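Local coordinates for uncharacterized protein (Pyrococcus abyssi, PDB 5IFF) that acts as a restriction DNA glycosylase, R.PabI, which probably excises adenine from its recognition sequence and is bound here to nonspecific double-stranded DNA, at residues I18-S23 with R177-V182; I25-I30 with R52-A57; N166-L171 with V181-V186. The protein carries 2 engineered substitutions. All blocks are in the same frame, centred on the assembly; numbering follows the deposited sequence.

Contact 1 (I18-S23 with R177-V182); sequences ITRPTS and RRNEVV. With nucleotides of chain C.
A type II beta turn, Arg-177 to Glu-180, leads into strand 181-186 and meets the DNA-contacting loop that leaves strand 11-17. At its base Ile-18 N donates to Glu-180 O at 3.1 Å. Water 1 donates to the same carbonyl and is hydrogen-bonded to Thr-19 OG1, so Glu-180 O has two partners. Ile-18 CG1 sits 3.4 Å from Val-182 CG1, and the two side chains are nearly perpendicular. Ile-18 CD1 reaches Val-182 CG2 at 3.5 Å, so the packing is tight. CG1 of Ile-18 is anti to its carbonyl carbon (chi1 -63°), which brings this branch onto the valine. With an alanine here, both Val-182 methyls would probably lose the CG1 and CD1 that pack on them, leaving a gap; the backbone bond to Glu-180 need not change. Thr-19 CG2 rests on Arg-177 O.

Further out, Arg-20 NE donates to Asn-179 OD1 at 3.1 Å, a bent bond with an N-H...O angle of 143°. The amide and guanidinium planes are 76° apart. OP2 of DC14 of chain C lies over the centre of one guanidinium face, 3.2 Å from Arg-20 CZ. Ser-23 N donates to OP2 of DA12 of chain C at 3.0 Å. These DNA contacts of the loop are to phosphates, consistent with nonspecific binding. Asn-179 is likely to steady the arginine from the second shell.

Contact 2 (I25-I30 with R52-A57); sequences IAVKKI and RDYYIA. Engineered in segment 25-30: Ala-26 (natural residue Arg). Engineered in segment 52-57: Ala-57 (natural residue Glu).
Ile-30 lays its CD1 over one face of the Tyr-55 ring, a CH-pi contact 4.0 Å from the ring centroid. The methyl sits nearer the ring's margin than its centre, and the isoleucine chain stands almost square to the tyrosine. With chi1 at -47°, the CG1 branch of Ile-30 lies beside the backbone N, and its CD1 ends over the ring. Cys-161 of strand 154-163 touches both residues, and Phe-140 meets the tyrosine ring.

Lys-29 and Tyr-54 form a non-hydrogen-bonded pair. The extended lysine chain runs aslant over the tyrosine ring. Lys-29 CG lies over one face, and Lys-29 CE is 3.7 Å from Tyr-54 OH. Nearer the other end, Ile-25 and Ile-56 run alongside each other, with their CG2 atoms 3.8 Å apart.

Two residues here are engineered, Ala-26 and Ala-57. They form a hydrogen-bonded pair with bonds both ways, and Ala-57 N to Ala-26 O is 2.8 Å. Lys-28 CD packs on Ala-57 CB at 3.6 Å. Lys-28 and Tyr-55 are also bonded both ways. Beyond the strand, Ile-30 N donates to Asp-53 O at 2.7 Å.

Four successive bridges join strands 25-29 and 54-57, whose directions are 153° apart. This is regular antiparallel pairing within the large curved beta sheet of R.PabI. Strand 54-59 continues to Gln-59, which binds adenine in another structure of this protein but has none bound here.

Contact 3 (N166-L171 with V181-V186); sequences NVEPSL and VVKYEV
Val-167 and Val-182 cross obliquely where the loop after strand 154-163 lies along strand 181-186. The backbones form a single antiparallel bridge, Glu-168 with Lys-183. The strand pairs on its other edge with strand 11-17 in a small antiparallel sheet, while Ile-162 of the larger sheet touches both Val-167 and Tyr-184.

Val-182 CG2 packs on the loop valine, 3.9 Å from Val-167 CB. On the same strand residue, Val-182 CG1 is approached more loosely by Leu-171 CD1, at 4.5 Å. A chi1 of -61° sets one methyl of Val-167 beside its backbone N, and from there Val-167 CG1 reaches Tyr-184 CB at 4.1 Å. Here the valine and tyrosine side chains stand roughly perpendicular. Val-167 thus bears on two strand residues at once.

Tyr-184 meets the loop with the edge of its ring. Asn-166 O lies in the ring plane, 3.6 Å from Tyr-184 CD1. Glu-139 holds both Tyr-184 OH and Asn-166 ND2, the latter also bonded to Ser-137 O, so the two residues share an outside partner.

Glu-168 and Glu-185 meet at a slant, with their carboxylate planes 67° apart. The OE2 atoms of Glu-168 and Glu-185 are 3.8 Å from each other. This approach of like charges is probably eased by Lys-11, which forms a salt bridge with Glu-185 OE2. Lys-183 NZ may also soften it, though it stays 4.9 Å from Glu-168 OE1.

In the bridge itself, Glu-168 N donates to Lys-183 O at 2.8 Å, and Lys-183 N returns a bond to Glu-168 O. Farther along, water 2 donates to Asn-166 O and accepts from Glu-185 N at 2.9 Å.

Contacts 1 and 3 share Val-181 and Val-182 at the start of strand 181-186, and their centres are 12 Å apart. Contact 2 is nested in the chain loop closed by contact 1, whose centre is also 12 Å away. Ile-56 of contact 2 joins all three. Ile-56 CD1 is 3.4 Å from Ile-18 CD1, 4.0 Å from Val-182 CG2 and 4.2 Å from Val-167 CG1. DNA is met directly at contact 1, while the nearest atoms of contacts 2 and 3 are about 6 and 11 Å from it. The Ile-25 side chain of contact 2 is about 7 Å from that of Gln-59, an adenine-binding residue whose ligand is absent here.

Contact 1 (I18-S23 with R177-V182)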
loop_
_atom_site.group_PDB
_atom_site.type_symbol
_atom_site.label_atom_id
_atom_site.label_comp_id
_atom_site.label_asym_id
_atom_site.label_seq_id
_atom_site.Cartn_x
_atom_site.Cartn_y
_atom_site.Cartn_z
ATOM N N ILE A 18 -19.599 -8.438 8.078
ATOM C CA ILE A 18 -20.318 -7.288 8.581
ATOM C C ILE A 18 -19.400 -6.293 9.316
ATOM O O ILE A 18 -19.837 -5.192 9.695
ATOM C CB ILE A 18 -21.448 -7.798 9.536
ATOM C CG1 ILE A 18 -22.389 -8.635 8.723
ATOM C CG2 ILE A 18 -22.302 -6.711 10.053
ATOM C CD1 ILE A 18 -22.918 -7.852 7.580
ATOM N N THR A 19 -18.178 -6.701 9.614
ATOM C CA THR A 19 -17.355 -5.909 10.554
ATOM C C THR A 19 -16.016 -5.413 10.021
ATOM O O THR A 19 -15.342 -4.628 10.687
ATOM C CB THR A 19 -17.004 -6.702 11.843
ATOM O OG1 THR A 19 -16.190 -7.839 11.508
ATOM C CG2 THR A 19 -18.267 -7.147 12.586
ATOM N N ARG A 20 -15.568 -5.885 8.871
ATOM C CA ARG A 20 -14.221 -5.415 8.481
ATOM C C ARG A 20 -14.364 -4.582 7.243
ATOM O O ARG A 20 -14.076 -5.064 6.180
ATOM C CB ARG A 20 -13.262 -6.579 8.232
ATOM C CG ARG A 20 -13.029 -7.479 9.429
ATOM C CD ARG A 20 -11.637 -7.298 9.979
ATOM N NE ARG A 20 -11.001 -8.577 10.287
ATOM C CZ ARG A 20 -10.154 -9.215 9.481
ATOM N NH1 ARG A 20 -9.625 -10.373 9.861
ATOM N NH2 ARG A 20 -9.827 -8.697 8.301
ATOM N N PRO A 21 -14.831 -3.331 7.386
ATOM C CA PRO A 21 -15.294 -2.677 6.162
ATOM C C PRO A 21 -14.119 -2.428 5.191
ATOM O O PRO A 21 -13.004 -2.177 5.594
ATOM C CB PRO A 21 -15.921 -1.379 6.654
ATOM C CG PRO A 21 -15.301 -1.142 8.038
ATOM C CD PRO A 21 -15.011 -2.497 8.587
ATOM N N THR A 22 -14.397 -2.598 3.907
ATOM C CA THR A 22 -13.380 -2.412 2.878
ATOM C C THR A 22 -14.111 -1.700 1.770
ATOM O O THR A 22 -15.338 -1.629 1.790
ATOM C CB THR A 22 -12.817 -3.756 2.352
ATOM O OG1 THR A 22 -13.889 -4.509 1.761
ATOM C CG2 THR A 22 -12.138 -4.548 3.445
ATOM N N SER A 23 -13.383 -1.297 0.740
ATOM C CA SER A 23 -14.026 -0.753 -0.447
ATOM C C SER A 23 -14.942 -1.781 -1.131
ATOM O O SER A 23 -15.925 -1.424 -1.796
ATOM C CB SER A 23 -12.950 -0.238 -1.403
ATOM O OG SER A 23 -12.072 -1.296 -1.724
ATOM N N ARG A 177 -20.714 -9.915 16.272
ATOM C CA ARG A 177 -19.553 -10.578 16.873
ATOM C C ARG A 177 -18.274 -10.167 16.125
ATOM O O ARG A 177 -18.340 -9.586 15.034
ATOM C CB ARG A 177 -19.710 -12.104 16.826
ATOM C CG ARG A 177 -21.052 -12.643 17.307
ATOM C CD ARG A 177 -21.027 -12.880 18.805
ATOM N NE ARG A 177 -22.259 -13.511 19.285
ATOM C CZ ARG A 177 -22.386 -14.125 20.460
ATOM N NH1 ARG A 177 -21.354 -14.208 21.290
ATOM N NH2 ARG A 177 -23.548 -14.668 20.794
ATOM N N ARG A 178 -17.122 -10.475 16.713
ATOM C CA ARG A 178 -15.843 -10.262 16.051
ATOM C C ARG A 178 -15.782 -11.070 14.754
ATOM O O ARG A 178 -16.045 -12.271 14.761
ATOM C CB ARG A 178 -14.687 -10.654 16.970
ATOM C CG ARG A 178 -13.318 -10.174 16.495
ATOM C CD ARG A 178 -12.251 -10.507 17.524
ATOM N NE ARG A 178 -12.833 -10.677 18.856
ATOM C CZ ARG A 178 -13.067 -9.684 19.711
ATOM N NH1 ARG A 178 -12.777 -8.434 19.376
ATOM N NH2 ARG A 178 -13.600 -9.938 20.900
ATOM N N ASN A 179 -15.463 -10.406 13.647
ATOM C CA ASN A 179 -15.425 -11.064 12.331
ATOM C C ASN A 179 -16.759 -11.738 11.955
ATOM O O ASN A 179 -16.790 -12.763 11.270
ATOM C CB ASN A 179 -14.293 -12.091 12.285
ATOM C CG ASN A 179 -12.941 -11.482 12.618
ATOM O OD1 ASN A 179 -12.623 -10.378 12.173
ATOM N ND2 ASN A 179 -12.144 -12.194 13.412
ATOM N N GLU A 180 -17.855 -11.152 12.409
ATOM C CA GLU A 180 -19.169 -11.715 12.112
ATOM C C GLU A 180 -19.407 -11.824 10.614
ATOM O O GLU A 180 -19.147 -10.889 9.860
ATOM C CB GLU A 180 -20.271 -10.875 12.755
ATOM C CG GLU A 180 -21.680 -11.295 12.315
ATOM C CD GLU A 180 -22.577 -11.663 13.481
ATOM O OE1 GLU A 180 -22.207 -11.317 14.614
ATOM O OE2 GLU A 180 -23.632 -12.309 13.239
ATOM N N VAL A 181 -19.949 -12.967 10.202
ATOM C CA VAL A 181 -20.393 -13.187 8.854
ATOM C C VAL A 181 -21.920 -13.493 8.832
ATOM O O VAL A 181 -22.384 -14.302 9.628
ATOM C CB VAL A 181 -19.591 -14.336 8.258
ATOM C CG1 VAL A 181 -20.246 -14.836 7.034
ATOM C CG2 VAL A 181 -18.110 -13.873 8.002
ATOM N N VAL A 182 -22.694 -12.816 7.973
ATOM C CA VAL A 182 -24.135 -13.042 7.934
ATOM C C VAL A 182 -24.500 -13.732 6.641
ATOM O O VAL A 182 -23.682 -13.804 5.713
ATOM C CB VAL A 182 -24.953 -11.745 8.056
ATOM C CG1 VAL A 182 -24.679 -11.092 9.443
ATOM C CG2 VAL A 182 -24.631 -10.813 6.876
ATOM P P DA C 12 -9.993 -3.084 -0.261
ATOM O OP1 DA C 12 -10.957 -4.068 -0.817
ATOM O OP2 DA C 12 -10.474 -1.893 0.511
ATOM O "O5'" DA C 12 -9.023 -3.871 0.695
ATOM C "C5'" DA C 12 -8.109 -4.855 0.134
ATOM C "C4'" DA C 12 -7.324 -5.515 1.225
ATOM O "O4'" DA C 12 -6.227 -4.662 1.637
ATOM C "C3'" DA C 12 -8.113 -5.810 2.510
ATOM O "O3'" DA C 12 -7.665 -7.012 3.004
ATOM C "C2'" DA C 12 -7.726 -4.660 3.460
ATOM C "C1'" DA C 12 -6.283 -4.395 3.044
ATOM N N9 DA C 12 -5.826 -3.020 3.223
ATOM C C8 DA C 12 -6.476 -1.872 2.821
ATOM N N7 DA C 12 -5.757 -0.780 3.016
ATOM C C5 DA C 12 -4.538 -1.241 3.512
ATOM C C6 DA C 12 -3.332 -0.584 3.934
ATOM N N6 DA C 12 -3.151 0.729 3.879
ATOM N N1 DA C 12 -2.315 -1.349 4.408
ATOM C C2 DA C 12 -2.469 -2.678 4.406
ATOM N N3 DA C 12 -3.545 -3.398 4.035
ATOM C C4 DA C 12 -4.553 -2.619 3.612
ATOM P P DC C 14 -5.989 -8.150 10.340
ATOM O OP1 DC C 14 -5.511 -9.524 10.511
ATOM O OP2 DC C 14 -7.422 -7.758 10.449
ATOM O "O5'" DC C 14 -5.264 -7.184 11.376
ATOM C "C5'" DC C 14 -3.856 -7.086 11.378
ATOM C "C4'" DC C 14 -3.420 -5.725 11.902
ATOM O "O4'" DC C 14 -3.899 -4.703 11.027
ATOM C "C3'" DC C 14 -3.971 -5.326 13.272
ATOM O "O3'" DC C 14 -3.032 -5.643 14.278
ATOM C "C2'" DC C 14 -4.148 -3.806 13.159
ATOM C "C1'" DC C 14 -3.767 -3.505 11.703
ATOM N N1 DC C 14 -4.637 -2.458 11.088
ATOM C C2 DC C 14 -4.147 -1.153 11.042
ATOM O O2 DC C 14 -3.003 -0.941 11.465
ATOM N N3 DC C 14 -4.932 -0.163 10.554
ATOM C C4 DC C 14 -6.134 -0.435 10.112
ATOM N N4 DC C 14 -6.839 0.586 9.613
ATOM C C5 DC C 14 -6.683 -1.785 10.148
ATOM C C6 DC C 14 -5.908 -2.751 10.646
HETATM O O HOH W 1 -16.880 -9.465 9.588
#

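Contact 2 (I25-I30 with R52-A57)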
loop_
_atom_site.group_PDB
_atom_site.type_symbol
_atom_site.label_atom_id
_atom_site.label_comp_id
_atom_site.label_asym_id
_atom_site.label_seq_id
_atom_site.Cartn_x
_atom_site.Cartn_y
_atom_site.Cartn_z
ATOM N N ILE A 25 -16.772 -4.391 0.424
ATOM C CA ILE A 25 -17.921 -4.759 1.243
ATOM C C ILE A 25 -17.864 -3.929 2.528
ATOM O O ILE A 25 -16.894 -4.034 3.284
ATOM C CB ILE A 25 -17.944 -6.269 1.600
ATOM C CG1 ILE A 25 -17.959 -7.130 0.330
ATOM C CG2 ILE A 25 -19.248 -6.638 2.408
ATOM C CD1 ILE A 25 -17.640 -8.602 0.601
ATOM N N ALA A 26 -18.894 -3.122 2.767
ATOM C CA ALA A 26 -18.980 -2.346 4.022
ATOM C C ALA A 26 -20.452 -1.999 4.351
ATOM O O ALA A 26 -21.300 -1.811 3.464
ATOM C CB ALA A 26 -18.149 -1.064 3.945
ATOM N N VAL A 27 -20.734 -1.892 5.649
ATOM C CA VAL A 27 -22.049 -1.479 6.144
ATOM C C VAL A 27 -22.148 0.032 5.958
ATOM O O VAL A 27 -21.200 0.775 6.272
ATOM C CB VAL A 27 -22.220 -1.900 7.633
ATOM C CG1 VAL A 27 -23.567 -1.377 8.254
ATOM C CG2 VAL A 27 -22.189 -3.419 7.726
ATOM N N LYS A 28 -23.257 0.499 5.398
ATOM C CA LYS A 28 -23.444 1.923 5.138
ATOM C C LYS A 28 -24.849 2.350 5.561
ATOM O O LYS A 28 -25.757 1.544 5.565
ATOM C CB LYS A 28 -23.224 2.214 3.659
ATOM C CG LYS A 28 -21.762 2.065 3.238
ATOM C CD LYS A 28 -21.545 2.595 1.861
ATOM C CE LYS A 28 -20.040 2.669 1.505
ATOM N NZ LYS A 28 -19.902 2.700 0.008
ATOM N N LYS A 29 -25.010 3.628 5.881
ATOM C CA LYS A 29 -26.303 4.155 6.307
ATOM C C LYS A 29 -26.865 4.939 5.143
ATOM O O LYS A 29 -26.177 5.821 4.579
ATOM C CB LYS A 29 -26.158 5.030 7.556
ATOM C CG LYS A 29 -27.490 5.466 8.138
ATOM C CD LYS A 29 -27.291 6.287 9.411
ATOM C CE LYS A 29 -28.577 6.379 10.212
ATOM N NZ LYS A 29 -28.444 7.372 11.317
ATOM N N ILE A 30 -28.069 4.569 4.716
ATOM C CA ILE A 30 -28.767 5.284 3.655
ATOM C C ILE A 30 -30.114 5.705 4.205
ATOM O O ILE A 30 -31.070 4.925 4.193
ATOM C CB ILE A 30 -28.933 4.431 2.396
ATOM C CG1 ILE A 30 -27.610 3.755 2.053
ATOM C CG2 ILE A 30 -29.483 5.280 1.222
ATOM C CD1 ILE A 30 -27.717 2.650 0.927
ATOM N N ARG A 52 -33.790 0.122 9.439
ATOM C CA ARG A 52 -34.045 0.048 7.999
ATOM C C ARG A 52 -33.159 0.987 7.190
ATOM O O ARG A 52 -33.158 0.902 5.965
ATOM C CB ARG A 52 -35.517 0.369 7.694
ATOM C CG ARG A 52 -35.798 1.856 7.721
ATOM C CD ARG A 52 -37.107 2.263 7.065
ATOM N NE ARG A 52 -37.338 3.693 7.277
ATOM C CZ ARG A 52 -38.329 4.389 6.729
ATOM N NH1 ARG A 52 -38.441 5.687 6.987
ATOM N NH2 ARG A 52 -39.203 3.792 5.926
ATOM N N ASP A 53 -32.443 1.906 7.866
ATOM C CA ASP A 53 -31.483 2.769 7.201
ATOM C C ASP A 53 -30.089 2.107 6.965
ATOM O O ASP A 53 -29.193 2.720 6.354
ATOM C CB ASP A 53 -31.293 4.048 8.005
ATOM C CG ASP A 53 -32.564 4.890 8.072
ATOM O OD1 ASP A 53 -33.404 4.779 7.137
ATOM O OD2 ASP A 53 -32.705 5.638 9.052
ATOM N N TYR A 54 -29.883 0.902 7.484
ATOM C CA TYR A 54 -28.562 0.264 7.330
ATOM C C TYR A 54 -28.546 -0.815 6.252
ATOM O O TYR A 54 -29.451 -1.651 6.167
ATOM C CB TYR A 54 -28.079 -0.341 8.631
ATOM C CG TYR A 54 -27.818 0.731 9.657
ATOM C CD1 TYR A 54 -26.608 1.411 9.671
ATOM C CD2 TYR A 54 -28.823 1.131 10.548
ATOM C CE1 TYR A 54 -26.369 2.437 10.591
ATOM C CE2 TYR A 54 -28.598 2.145 11.488
ATOM C CZ TYR A 54 -27.374 2.806 11.501
ATOM O OH TYR A 54 -27.137 3.837 12.407
ATOM N N TYR A 55 -27.489 -0.776 5.437
ATOM C CA TYR A 55 -27.340 -1.713 4.321
ATOM C C TYR A 55 -25.952 -2.279 4.275
ATOM O O TYR A 55 -24.972 -1.629 4.686
ATOM C CB TYR A 55 -27.598 -1.031 2.969
ATOM C CG TYR A 55 -28.985 -0.440 2.825
ATOM C CD1 TYR A 55 -29.358 0.687 3.551
ATOM C CD2 TYR A 55 -29.904 -1.008 1.946
ATOM C CE1 TYR A 55 -30.636 1.243 3.421
ATOM C CE2 TYR A 55 -31.178 -0.455 1.811
ATOM C CZ TYR A 55 -31.525 0.664 2.528
ATOM O OH TYR A 55 -32.791 1.213 2.402
ATOM N N ILE A 56 -25.845 -3.443 3.672
ATOM C CA ILE A 56 -24.503 -3.884 3.271
ATOM C C ILE A 56 -24.294 -3.428 1.836
ATOM O O ILE A 56 -25.046 -3.860 0.948
ATOM C CB ILE A 56 -24.331 -5.424 3.308
ATOM C CG1 ILE A 56 -24.484 -5.962 4.726
ATOM C CG2 ILE A 56 -22.932 -5.782 2.781
ATOM C CD1 ILE A 56 -24.744 -7.437 4.722
ATOM N N ALA A 57 -23.318 -2.556 1.635
ATOM C CA ALA A 57 -22.946 -2.054 0.328
ATOM C C ALA A 57 -21.823 -2.905 -0.248
ATOM O O ALA A 57 -20.725 -2.925 0.291
ATOM C CB ALA A 57 -22.500 -0.584 0.436
#

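Contact 3 (N166-L171 with V181-V186)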
loop_
_atom_site.group_PDB
_atom_site.type_symbol
_atom_site.label_atom_id
_atom_site.label_comp_id
_atom_site.label_asym_id
_atom_site.label_seq_id
_atom_site.Cartn_x
_atom_site.Cartn_y
_atom_site.Cartn_z
ATOM N N ASN A 166 -32.629 -7.897 5.939
ATOM C CA ASN A 166 -32.779 -9.028 5.012
ATOM C C ASN A 166 -31.735 -10.115 5.164
ATOM O O ASN A 166 -31.708 -11.043 4.354
ATOM C CB ASN A 166 -32.763 -8.583 3.528
ATOM C CG ASN A 166 -34.033 -7.876 3.136
ATOM O OD1 ASN A 166 -34.883 -7.639 3.974
ATOM N ND2 ASN A 166 -34.149 -7.507 1.887
ATOM N N VAL A 167 -30.898 -10.029 6.191
ATOM C CA VAL A 167 -29.887 -11.063 6.383
ATOM C C VAL A 167 -30.128 -11.856 7.662
ATOM O O VAL A 167 -30.914 -11.429 8.494
ATOM C CB VAL A 167 -28.454 -10.445 6.439
ATOM C CG1 VAL A 167 -28.194 -9.749 5.121
ATOM C CG2 VAL A 167 -28.289 -9.539 7.635
ATOM N N GLU A 168 -29.421 -12.979 7.819
ATOM C CA GLU A 168 -29.526 -13.822 9.015
ATOM C C GLU A 168 -28.146 -14.077 9.601
ATOM O O GLU A 168 -27.157 -14.134 8.867
ATOM C CB GLU A 168 -30.151 -15.191 8.710
ATOM C CG GLU A 168 -31.366 -15.227 7.806
ATOM C CD GLU A 168 -31.851 -16.682 7.584
ATOM O OE1 GLU A 168 -31.777 -17.494 8.534
ATOM O OE2 GLU A 168 -32.292 -17.018 6.464
ATOM N N PRO A 169 -28.064 -14.292 10.906
ATOM C CA PRO A 169 -29.113 -14.170 11.930
ATOM C C PRO A 169 -29.553 -12.705 12.078
ATOM O O PRO A 169 -28.706 -11.804 12.015
ATOM C CB PRO A 169 -28.424 -14.662 13.205
ATOM C CG PRO A 169 -27.246 -15.463 12.737
ATOM C CD PRO A 169 -26.807 -14.819 11.463
ATOM N N SER A 170 -30.854 -12.481 12.268
ATOM C CA SER A 170 -31.396 -11.142 12.472
ATOM C C SER A 170 -30.481 -10.223 13.298
ATOM O O SER A 170 -29.999 -10.583 14.362
ATOM C CB SER A 170 -32.763 -11.220 13.168
ATOM O OG SER A 170 -33.145 -9.955 13.653
ATOM N N LEU A 171 -30.222 -9.043 12.750
ATOM C CA LEU A 171 -29.356 -8.065 13.435
ATOM C C LEU A 171 -30.136 -7.117 14.358
ATOM O O LEU A 171 -29.531 -6.402 15.181
ATOM C CB LEU A 171 -28.589 -7.268 12.408
ATOM C CG LEU A 171 -27.420 -8.081 11.842
ATOM C CD1 LEU A 171 -26.994 -7.459 10.584
ATOM C CD2 LEU A 171 -26.307 -8.101 12.905
ATOM N N VAL A 181 -19.949 -12.967 10.202
ATOM C CA VAL A 181 -20.393 -13.187 8.854
ATOM C C VAL A 181 -21.920 -13.493 8.832
ATOM O O VAL A 181 -22.384 -14.302 9.628
ATOM C CB VAL A 181 -19.591 -14.336 8.258
ATOM C CG1 VAL A 181 -20.246 -14.836 7.034
ATOM C CG2 VAL A 181 -18.110 -13.873 8.002
ATOM N N VAL A 182 -22.694 -12.816 7.973
ATOM C CA VAL A 182 -24.135 -13.042 7.934
ATOM C C VAL A 182 -24.500 -13.732 6.641
ATOM O O VAL A 182 -23.682 -13.804 5.713
ATOM C CB VAL A 182 -24.953 -11.745 8.056
ATOM C CG1 VAL A 182 -24.679 -11.092 9.443
ATOM C CG2 VAL A 182 -24.631 -10.813 6.876
ATOM N N LYS A 183 -25.726 -14.240 6.595
ATOM C CA LYS A 183 -26.173 -15.087 5.494
ATOM C C LYS A 183 -27.319 -14.382 4.757
ATOM O O LYS A 183 -28.256 -13.865 5.383
ATOM C CB LYS A 183 -26.599 -16.456 6.044
ATOM C CG LYS A 183 -27.161 -17.371 4.973
ATOM C CD LYS A 183 -27.262 -18.837 5.427
ATOM C CE LYS A 183 -28.549 -19.138 6.173
ATOM N NZ LYS A 183 -28.762 -20.621 6.237
ATOM N N TYR A 184 -27.234 -14.351 3.432
ATOM C CA TYR A 184 -28.207 -13.673 2.601
ATOM C C TYR A 184 -28.672 -14.574 1.454
ATOM O O TYR A 184 -27.849 -15.009 0.626
ATOM C CB TYR A 184 -27.580 -12.385 2.030
ATOM C CG TYR A 184 -28.468 -11.681 1.039
ATOM C CD1 TYR A 184 -29.688 -11.147 1.433
ATOM C CD2 TYR A 184 -28.078 -11.535 -0.288
ATOM C CE1 TYR A 184 -30.527 -10.516 0.511
ATOM C CE2 TYR A 184 -28.906 -10.890 -1.212
ATOM C CZ TYR A 184 -30.112 -10.367 -0.802
ATOM O OH TYR A 184 -30.928 -9.738 -1.733
ATOM N N GLU A 185 -29.983 -14.790 1.340
ATOM C CA GLU A 185 -30.489 -15.618 0.250
ATOM C C GLU A 185 -30.657 -14.695 -0.936
ATOM O O GLU A 185 -31.291 -13.642 -0.830
ATOM C CB GLU A 185 -31.807 -16.312 0.646
ATOM C CG GLU A 185 -31.670 -17.134 1.949
ATOM C CD GLU A 185 -32.980 -17.810 2.441
ATOM O OE1 GLU A 185 -34.073 -17.338 2.081
ATOM O OE2 GLU A 185 -32.895 -18.824 3.173
ATOM N N VAL A 186 -30.053 -15.061 -2.062
ATOM C CA VAL A 186 -30.044 -14.168 -3.216
ATOM C C VAL A 186 -31.311 -14.417 -4.001
ATOM O O VAL A 186 -31.505 -15.516 -4.485
ATOM C CB VAL A 186 -28.804 -14.422 -4.137
ATOM C CG1 VAL A 186 -28.825 -13.458 -5.385
ATOM C CG2 VAL A 186 -27.502 -14.260 -3.332
HETATM O O HOH W 2 -31.942 -13.540 3.061
#